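Local coordinates for uncharacterized protein (Pseudomonas syringae pv. tomato, PDB 3K4I) that is of unknown function but belongs to the aldolase/RraA family and has a mixed alpha/beta fold, at residues 59-64 / 150-155; 86-91 / 156-161. All blocks are in the same frame, centred on the assembly; numbering follows the deposited sequence.

Interaction 1. Residues 59-64 / 150-155; sequences TVQYQP and QLKAVQ
One face of the Tyr-62 ring carries Leu-151: CD2 sits 3.9 Å from the ring centroid, 27° off the normal and displaced toward the CE1-CZ rim, a CH-pi contact. The same methyl also presses on Val-60 CG1 at 3.3 Å, tight for two carbons, and thereby touches valine and ring at once. Val-60 and Val-154 lie side by side beyond it. The amides of Gln-63 and Gln-150 meet with their planes 61° apart. Gln-150 NE2 donates to Gln-63 OE1 at 3.0 Å; the acceptor lies in the plane of the donating amide, whereas the donor stands above that of Gln-63. Both side chains leave with CG between backbone N and carbonyl carbon and then run extended, which brings the amides together beside the strands. Gln-150 OE1 accepts a hydrogen bond from the backbone N of Asp-66. The Gln-63 amide also lies across the Lys-152 methylenes, and a water joins its NE2 to Lys-152 NZ. At the far end the Gln-155 chain bends back at chi2 (-71°), and its OE1 receives Thr-59 N at 2.9 Å, while Gln-155 N donates to Thr-59 O. Between these ends Gln-61 O accepts two backbone donors, Lys-152 N at 2.8 Å and Ala-153 N at 3.3 Å, and Gln-61 N donates back to Ala-153 O. Lys-152 and Ala-153 thus both face Gln-61: a classic beta bulge, shifting the register by one residue in an antiparallel pair of the mixed sheet.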
ATOM      1  N   THR C  59      20.225 -14.410  -6.632  1.00  3.35           N
ATOM      2  CA  THR C  59      20.505 -13.108  -6.008  1.00  4.93           C
ATOM      3  C   THR C  59      21.131 -12.108  -6.971  1.00  5.48           C
ATOM      4  O   THR C  59      21.924 -12.464  -7.860  1.00  5.31           O
ATOM      5  CB  THR C  59      21.405 -13.266  -4.777  1.00  5.08           C
ATOM      6  OG1 THR C  59      22.590 -14.001  -5.123  1.00  6.74           O
ATOM      7  CG2 THR C  59      20.685 -14.017  -3.662  1.00  8.28           C
ATOM      8  N   VAL C  60      20.779 -10.845  -6.791  1.00  5.27           N
ATOM      9  CA  VAL C  60      21.300  -9.773  -7.645  1.00  4.84           C
ATOM     10  C   VAL C  60      21.671  -8.643  -6.697  1.00  3.26           C
ATOM     11  O   VAL C  60      20.828  -8.213  -5.898  1.00  4.96           O
ATOM     12  CB  VAL C  60      20.187  -9.261  -8.594  1.00  5.18           C
ATOM     13  CG1 VAL C  60      20.752  -8.196  -9.540  1.00  6.26           C
ATOM     14  CG2 VAL C  60      19.559 -10.436  -9.375  1.00  6.60           C
ATOM     15  N   GLN C  61      22.918  -8.167  -6.776  1.00  3.83           N
ATOM     16  CA  GLN C  61      23.406  -7.061  -5.942  1.00  3.64           C
ATOM     17  C   GLN C  61      23.801  -5.866  -6.813  1.00  2.65           C
ATOM     18  O   GLN C  61      24.592  -6.026  -7.754  1.00  2.40           O
ATOM     19  CB  GLN C  61      24.615  -7.520  -5.122  1.00  4.03           C
ATOM     20  CG  GLN C  61      25.261  -6.380  -4.293  1.00  7.57           C
ATOM     21  CD  GLN C  61      24.323  -5.934  -3.197  1.00  5.00           C
ATOM     22  OE1 GLN C  61      23.876  -4.752  -3.153  1.00  8.61           O
ATOM     23  NE2 GLN C  61      23.959  -6.862  -2.338  1.00  7.87           N
ATOM     24  N   TYR C  62      23.265  -4.684  -6.487  1.00  3.15           N
ATOM     25  CA  TYR C  62      23.552  -3.418  -7.198  1.00  3.86           C
ATOM     26  C   TYR C  62      24.554  -2.602  -6.378  1.00  5.47           C
ATOM     27  O   TYR C  62      24.856  -2.947  -5.231  1.00  6.79           O
ATOM     28  CB  TYR C  62      22.275  -2.584  -7.430  1.00  4.07           C
ATOM     29  CG  TYR C  62      21.388  -3.205  -8.488  1.00  7.17           C
ATOM     30  CD1 TYR C  62      21.458  -2.798  -9.823  1.00  3.87           C
ATOM     31  CD2 TYR C  62      20.495  -4.196  -8.139  1.00  4.61           C
ATOM     32  CE1 TYR C  62      20.668  -3.396 -10.808  1.00  8.07           C
ATOM     33  CE2 TYR C  62      19.686  -4.800  -9.106  1.00  7.32           C
ATOM     34  CZ  TYR C  62      19.797  -4.383 -10.440  1.00  5.00           C
ATOM     35  OH  TYR C  62      18.984  -4.978 -11.373  1.00  8.27           O
ATOM     36  N   GLN C  63      25.112  -1.578  -7.015  1.00  5.28           N
ATOM     37  CA  GLN C  63      26.113  -0.699  -6.387  1.00  5.56           C
ATOM     38  C   GLN C  63      26.035   0.672  -7.047  1.00  5.98           C
ATOM     39  O   GLN C  63      25.401   0.830  -8.088  1.00  6.27           O
ATOM     40  CB  GLN C  63      27.519  -1.291  -6.537  1.00  6.47           C
ATOM     41  CG  GLN C  63      28.032  -1.277  -7.999  1.00  6.27           C
ATOM     42  CD  GLN C  63      29.363  -1.977  -8.220  1.00  7.23           C
ATOM     43  OE1 GLN C  63      29.672  -2.346  -9.347  1.00  8.19           O
ATOM     44  NE2 GLN C  63      30.166  -2.128  -7.169  1.00  6.50           N
ATOM     45  N   PRO C  64      26.710   1.665  -6.466  1.00  7.89           N
ATOM     46  CA  PRO C  64      26.707   2.951  -7.159  1.00  7.56           C
ATOM     47  C   PRO C  64      27.268   2.885  -8.579  1.00  7.40           C
ATOM     48  O   PRO C  64      28.170   2.081  -8.872  1.00  6.19           O
ATOM     49  CB  PRO C  64      27.606   3.839  -6.262  1.00  8.86           C
ATOM     50  CG  PRO C  64      27.433   3.226  -4.893  1.00 11.35           C
ATOM     51  CD  PRO C  64      27.365   1.734  -5.148  1.00  8.48           C
ATOM     52  N   GLN C 150      23.933   0.417 -10.707  1.00  7.30           N
ATOM     53  CA  GLN C 150      24.479  -0.533 -11.666  1.00  7.86           C
ATOM     54  C   GLN C 150      24.690  -1.902 -11.036  1.00  6.85           C
ATOM     55  O   GLN C 150      24.873  -2.022  -9.825  1.00  5.93           O
ATOM     56  CB  GLN C 150      25.785  -0.026 -12.295  1.00  9.18           C
ATOM     57  CG  GLN C 150      26.986  -0.199 -11.417  1.00 10.42           C
ATOM     58  CD  GLN C 150      28.284   0.298 -12.028  1.00  9.62           C
ATOM     59  OE1 GLN C 150      28.307   1.251 -12.835  1.00 10.75           O
ATOM     60  NE2 GLN C 150      29.381  -0.315 -11.603  1.00  9.87           N
ATOM     61  N   LEU C 151      24.605  -2.944 -11.859  1.00  7.44           N
ATOM     62  CA  LEU C 151      24.858  -4.292 -11.362  1.00  7.42           C
ATOM     63  C   LEU C 151      26.287  -4.456 -10.870  1.00  5.93           C
ATOM     64  O   LEU C 151      27.241  -4.011 -11.530  1.00  6.71           O
ATOM     65  CB  LEU C 151      24.603  -5.320 -12.467  1.00  8.66           C
ATOM     66  CG  LEU C 151      23.133  -5.484 -12.756  1.00  8.14           C
ATOM     67  CD1 LEU C 151      22.923  -6.055 -14.152  1.00  9.87           C
ATOM     68  CD2 LEU C 151      22.502  -6.387 -11.697  1.00  9.51           C
ATOM     69  N   LYS C 152      26.426  -5.089  -9.711  1.00  5.22           N
ATOM     70  CA  LYS C 152      27.731  -5.407  -9.149  1.00  5.80           C
ATOM     71  C   LYS C 152      28.004  -6.886  -9.410  1.00  5.66           C
ATOM     72  O   LYS C 152      29.017  -7.229  -9.996  1.00  4.99           O
ATOM     73  CB  LYS C 152      27.811  -5.129  -7.646  1.00  7.50           C
ATOM     74  CG  LYS C 152      29.147  -5.555  -7.047  1.00  7.74           C
ATOM     75  CD  LYS C 152      29.233  -5.147  -5.567  1.00  9.74           C
ATOM     76  CE  LYS C 152      30.679  -5.121  -5.100  1.00  9.03           C
ATOM     77  NZ  LYS C 152      30.773  -4.764  -3.640  1.00 10.80           N
ATOM     78  N   ALA C 153      27.071  -7.726  -8.993  1.00  6.65           N
ATOM     79  CA  ALA C 153      27.273  -9.173  -9.052  1.00  5.35           C
ATOM     80  C   ALA C 153      25.943  -9.899  -8.917  1.00  5.64           C
ATOM     81  O   ALA C 153      25.019  -9.398  -8.290  1.00  4.90           O
ATOM     82  CB  ALA C 153      28.204  -9.623  -7.951  1.00  5.62           C
ATOM     83  N   VAL C 154      25.861 -11.077  -9.525  1.00  5.84           N
ATOM     84  CA  VAL C 154      24.734 -11.978  -9.239  1.00  5.80           C
ATOM     85  C   VAL C 154      25.233 -13.279  -8.603  1.00  5.23           C
ATOM     86  O   VAL C 154      26.389 -13.674  -8.774  1.00  5.61           O
ATOM     87  CB  VAL C 154      23.833 -12.298 -10.479  1.00  7.24           C
ATOM     88  CG1 VAL C 154      23.252 -11.023 -11.091  1.00  7.58           C
ATOM     89  CG2 VAL C 154      24.576 -13.133 -11.537  1.00  7.67           C
ATOM     90  N   GLN C 155      24.347 -13.924  -7.847  1.00  6.22           N
ATOM     91  CA  GLN C 155      24.631 -15.188  -7.155  1.00  6.22           C
ATOM     92  C   GLN C 155      25.680 -15.036  -6.047  1.00  6.03           C
ATOM     93  O   GLN C 155      26.545 -15.906  -5.832  1.00  6.66           O
ATOM     94  CB  GLN C 155      24.965 -16.314  -8.132  1.00  7.17           C
ATOM     95  CG  GLN C 155      23.801 -16.575  -9.091  1.00  6.58           C
ATOM     96  CD  GLN C 155      22.643 -17.217  -8.380  1.00  6.46           C
ATOM     97  OE1 GLN C 155      21.981 -16.586  -7.561  1.00  5.88           O
ATOM     98  NE2 GLN C 155      22.360 -18.494  -8.722  1.00  5.22           N
TER
HETATM   99  O   HOH W   1      29.914  -1.823  -4.063  1.00 24.53           O

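Interaction 2. Residues 86-91 / 156-161; sequences VIVSSN and VPLVID
Leu-158 CD1 lies against strand 86-90, 3.8 Å from Val-88 CG1 and 3.4 Å from Val-88 O, with Ser-90 CB a little farther off. Ile-160 follows on the same face of its strand: its CD1 meets Val-88 CG1 at 4.1 Å and its CG1 comes up to Ser-90 OG. Val-88 CG1, anti to its own backbone N (chi1 179°), therefore touches both branched side chains. The strand segments run at 71° to one another, 8.2 Å apart at closest approach, a distance bridged mainly by side chains.

One polar thread crosses it. A water donates to Ser-90 OG at 3.0 Å and accepts from Val-159 N at 3.2 Å, while Asp-119 OD2 is hydrogen-bonded to the same hydroxyl and links it to the next strand of the sheet. Farther out, Thr-59 and Gln-61 pack against Leu-158, and Arg-138 and Ile-165 against Ile-160. Phe-58 and Gly-115 hydrogen-bond through their backbones to strand 86-90 from its two neighbouring strands.

No direct hydrogen bond joins the two segments, so their contact rests on buried apolar packing, with one water accepting from Val-159 N and passing the link on to Ser-90 OG.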
ATOM      1  N   VAL C  86      13.228 -17.609  -7.853  1.00  3.72           N
ATOM      2  CA  VAL C  86      12.682 -16.317  -7.428  1.00  4.82           C
ATOM      3  C   VAL C  86      13.883 -15.358  -7.394  1.00  4.58           C
ATOM      4  O   VAL C  86      14.835 -15.640  -6.718  1.00  6.53           O
ATOM      5  CB  VAL C  86      12.062 -16.437  -6.021  1.00  5.25           C
ATOM      6  CG1 VAL C  86      11.727 -15.082  -5.425  1.00  7.59           C
ATOM      7  CG2 VAL C  86      10.798 -17.338  -6.062  1.00  8.23           C
ATOM      8  N   ILE C  87      13.817 -14.241  -8.123  1.00  4.21           N
ATOM      9  CA  ILE C  87      14.925 -13.304  -8.221  1.00  4.29           C
ATOM     10  C   ILE C  87      14.842 -12.432  -6.974  1.00  5.13           C
ATOM     11  O   ILE C  87      13.761 -11.962  -6.641  1.00  5.91           O
ATOM     12  CB  ILE C  87      14.800 -12.442  -9.505  1.00  5.27           C
ATOM     13  CG1 ILE C  87      15.106 -13.290 -10.750  1.00  3.40           C
ATOM     14  CG2 ILE C  87      15.755 -11.186  -9.399  1.00  3.66           C
ATOM     15  CD1 ILE C  87      14.795 -12.627 -12.151  1.00  5.64           C
ATOM     16  N   VAL C  88      15.967 -12.258  -6.280  1.00  5.11           N
ATOM     17  CA  VAL C  88      15.985 -11.440  -5.060  1.00  4.73           C
ATOM     18  C   VAL C  88      17.019 -10.389  -5.334  1.00  4.46           C
ATOM     19  O   VAL C  88      18.191 -10.719  -5.463  1.00  4.00           O
ATOM     20  CB  VAL C  88      16.345 -12.235  -3.797  1.00  4.79           C
ATOM     21  CG1 VAL C  88      16.368 -11.298  -2.551  1.00  6.83           C
ATOM     22  CG2 VAL C  88      15.356 -13.384  -3.594  1.00  5.58           C
ATOM     23  N   SER C  89      16.566  -9.132  -5.441  1.00  6.89           N
ATOM     24  CA  SER C  89      17.393  -8.033  -5.911  1.00  7.38           C
ATOM     25  C   SER C  89      17.585  -7.041  -4.811  1.00  6.14           C
ATOM     26  O   SER C  89      16.603  -6.610  -4.181  1.00  6.37           O
ATOM     27  CB  SER C  89      16.745  -7.330  -7.109  1.00  9.75           C
ATOM     28  OG  SER C  89      16.828  -8.149  -8.258  1.00 18.48           O
ATOM     29  N   SER C  90      18.827  -6.671  -4.591  1.00  5.63           N
ATOM     30  CA  SER C  90      19.138  -5.715  -3.506  1.00  5.81           C
ATOM     31  C   SER C  90      19.793  -4.461  -4.052  1.00  5.11           C
ATOM     32  O   SER C  90      20.851  -4.516  -4.671  1.00  4.54           O
ATOM     33  CB  SER C  90      19.940  -6.401  -2.386  1.00  6.47           C
ATOM     34  OG  SER C  90      20.101  -5.519  -1.274  1.00 13.55           O
ATOM     35  N   ASN C  91      19.139  -3.327  -3.792  1.00  5.79           N
ATOM     36  CA  ASN C  91      19.578  -2.032  -4.298  1.00  7.44           C
ATOM     37  C   ASN C  91      19.590  -1.009  -3.155  1.00  7.62           C
ATOM     38  O   ASN C  91      19.148   0.163  -3.311  1.00  7.21           O
ATOM     39  CB  ASN C  91      18.676  -1.589  -5.457  1.00  8.77           C
ATOM     40  CG  ASN C  91      19.171  -0.323  -6.143  1.00  8.60           C
ATOM     41  OD1 ASN C  91      20.388  -0.082  -6.235  1.00  9.64           O
ATOM     42  ND2 ASN C  91      18.233   0.510  -6.604  1.00  9.62           N
ATOM     43  N   VAL C 156      25.580 -13.898  -5.361  1.00  6.63           N
ATOM     44  CA  VAL C 156      26.364 -13.631  -4.172  1.00  6.40           C
ATOM     45  C   VAL C 156      25.427 -13.514  -2.960  1.00  5.86           C
ATOM     46  O   VAL C 156      24.254 -13.220  -3.126  1.00  7.00           O
ATOM     47  CB  VAL C 156      27.115 -12.283  -4.300  1.00  5.29           C
ATOM     48  CG1 VAL C 156      28.275 -12.400  -5.297  1.00  9.49           C
ATOM     49  CG2 VAL C 156      26.179 -11.168  -4.711  1.00  8.69           C
ATOM     50  N   PRO C 157      25.944 -13.731  -1.737  1.00  6.06           N
ATOM     51  CA  PRO C 157      25.103 -13.512  -0.556  1.00  7.56           C
ATOM     52  C   PRO C 157      24.584 -12.074  -0.494  1.00  8.37           C
ATOM     53  O   PRO C 157      25.348 -11.141  -0.773  1.00  9.59           O
ATOM     54  CB  PRO C 157      26.063 -13.756   0.625  1.00  7.84           C
ATOM     55  CG  PRO C 157      27.202 -14.506   0.055  1.00  7.80           C
ATOM     56  CD  PRO C 157      27.311 -14.148  -1.378  1.00  6.74           C
ATOM     57  N   LEU C 158      23.302 -11.903  -0.147  1.00  8.28           N
ATOM     58  CA  LEU C 158      22.741 -10.575   0.135  1.00  7.76           C
ATOM     59  C   LEU C 158      22.441 -10.450   1.621  1.00  9.12           C
ATOM     60  O   LEU C 158      22.140 -11.441   2.283  1.00  9.67           O
ATOM     61  CB  LEU C 158      21.427 -10.353  -0.601  1.00  6.55           C
ATOM     62  CG  LEU C 158      21.428 -10.670  -2.085  1.00  9.41           C
ATOM     63  CD1 LEU C 158      20.032 -10.464  -2.624  1.00  5.95           C
ATOM     64  CD2 LEU C 158      22.477  -9.895  -2.887  1.00  6.18           C
ATOM     65  N   VAL C 159      22.515  -9.232   2.147  1.00  9.28           N
ATOM     66  CA  VAL C 159      22.032  -9.050   3.496  1.00 10.42           C
ATOM     67  C   VAL C 159      20.986  -7.932   3.468  1.00 12.32           C
ATOM     68  O   VAL C 159      21.289  -6.786   3.129  1.00 13.25           O
ATOM     69  CB  VAL C 159      23.155  -8.797   4.504  1.00 11.81           C
ATOM     70  CG1 VAL C 159      22.567  -8.744   5.915  1.00 15.56           C
ATOM     71  CG2 VAL C 159      24.209  -9.910   4.426  1.00 14.47           C
ATOM     72  N   ILE C 160      19.745  -8.287   3.780  1.00 12.21           N
ATOM     73  CA  ILE C 160      18.624  -7.325   3.721  1.00 13.18           C
ATOM     74  C   ILE C 160      18.064  -7.209   5.132  1.00 15.96           C
ATOM     75  O   ILE C 160      17.596  -8.183   5.679  1.00 16.04           O
ATOM     76  CB  ILE C 160      17.529  -7.798   2.733  1.00 12.31           C
ATOM     77  CG1 ILE C 160      18.066  -7.816   1.289  1.00 13.11           C
ATOM     78  CG2 ILE C 160      16.248  -6.941   2.829  1.00 13.59           C
ATOM     79  CD1 ILE C 160      17.145  -8.520   0.302  1.00 11.90           C
ATOM     80  N   ASP C 161      18.125  -6.016   5.714  1.00 19.14           N
ATOM     81  CA  ASP C 161      17.648  -5.820   7.096  1.00 21.08           C
ATOM     82  C   ASP C 161      18.273  -6.862   8.074  1.00 19.88           C
ATOM     83  O   ASP C 161      17.576  -7.387   8.933  1.00 20.78           O
ATOM     84  CB  ASP C 161      16.094  -5.900   7.176  1.00 23.39           C
ATOM     85  CG  ASP C 161      15.367  -4.877   6.275  1.00 24.51           C
ATOM     86  OD1 ASP C 161      14.455  -5.274   5.481  1.00 24.21           O
ATOM     87  OD2 ASP C 161      15.680  -3.677   6.372  1.00 25.16           O
TER
HETATM   88  O   HOH W   2      22.403  -6.925  -0.048  1.00 19.88           O

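Overall arrangement
Interaction 1 and interaction 2 have centres about 9 Å apart and are built from consecutive pieces of chain: residues 150-155 run directly into 156-161, and strand 53-63 is followed by its parallel neighbour 85-90. Strand 53-63 is thus bordered by 150-154 in interaction 1, while the chain then turns over the sheet to lay 158-160 across strand 85-90 in interaction 2. Two hydrogen bonds tie the contacts together: that between Thr-59 OG1 and Val-156 O, 2.7 Å, and the backbone bond from Ser-90 N to Val-60 O, 2.8 Å. Tyr-62 CB also packs on Asn-91 OD1. The centre of interaction 2 lies about 10 Å from the centre of the chain, and that of interaction 1 farther out.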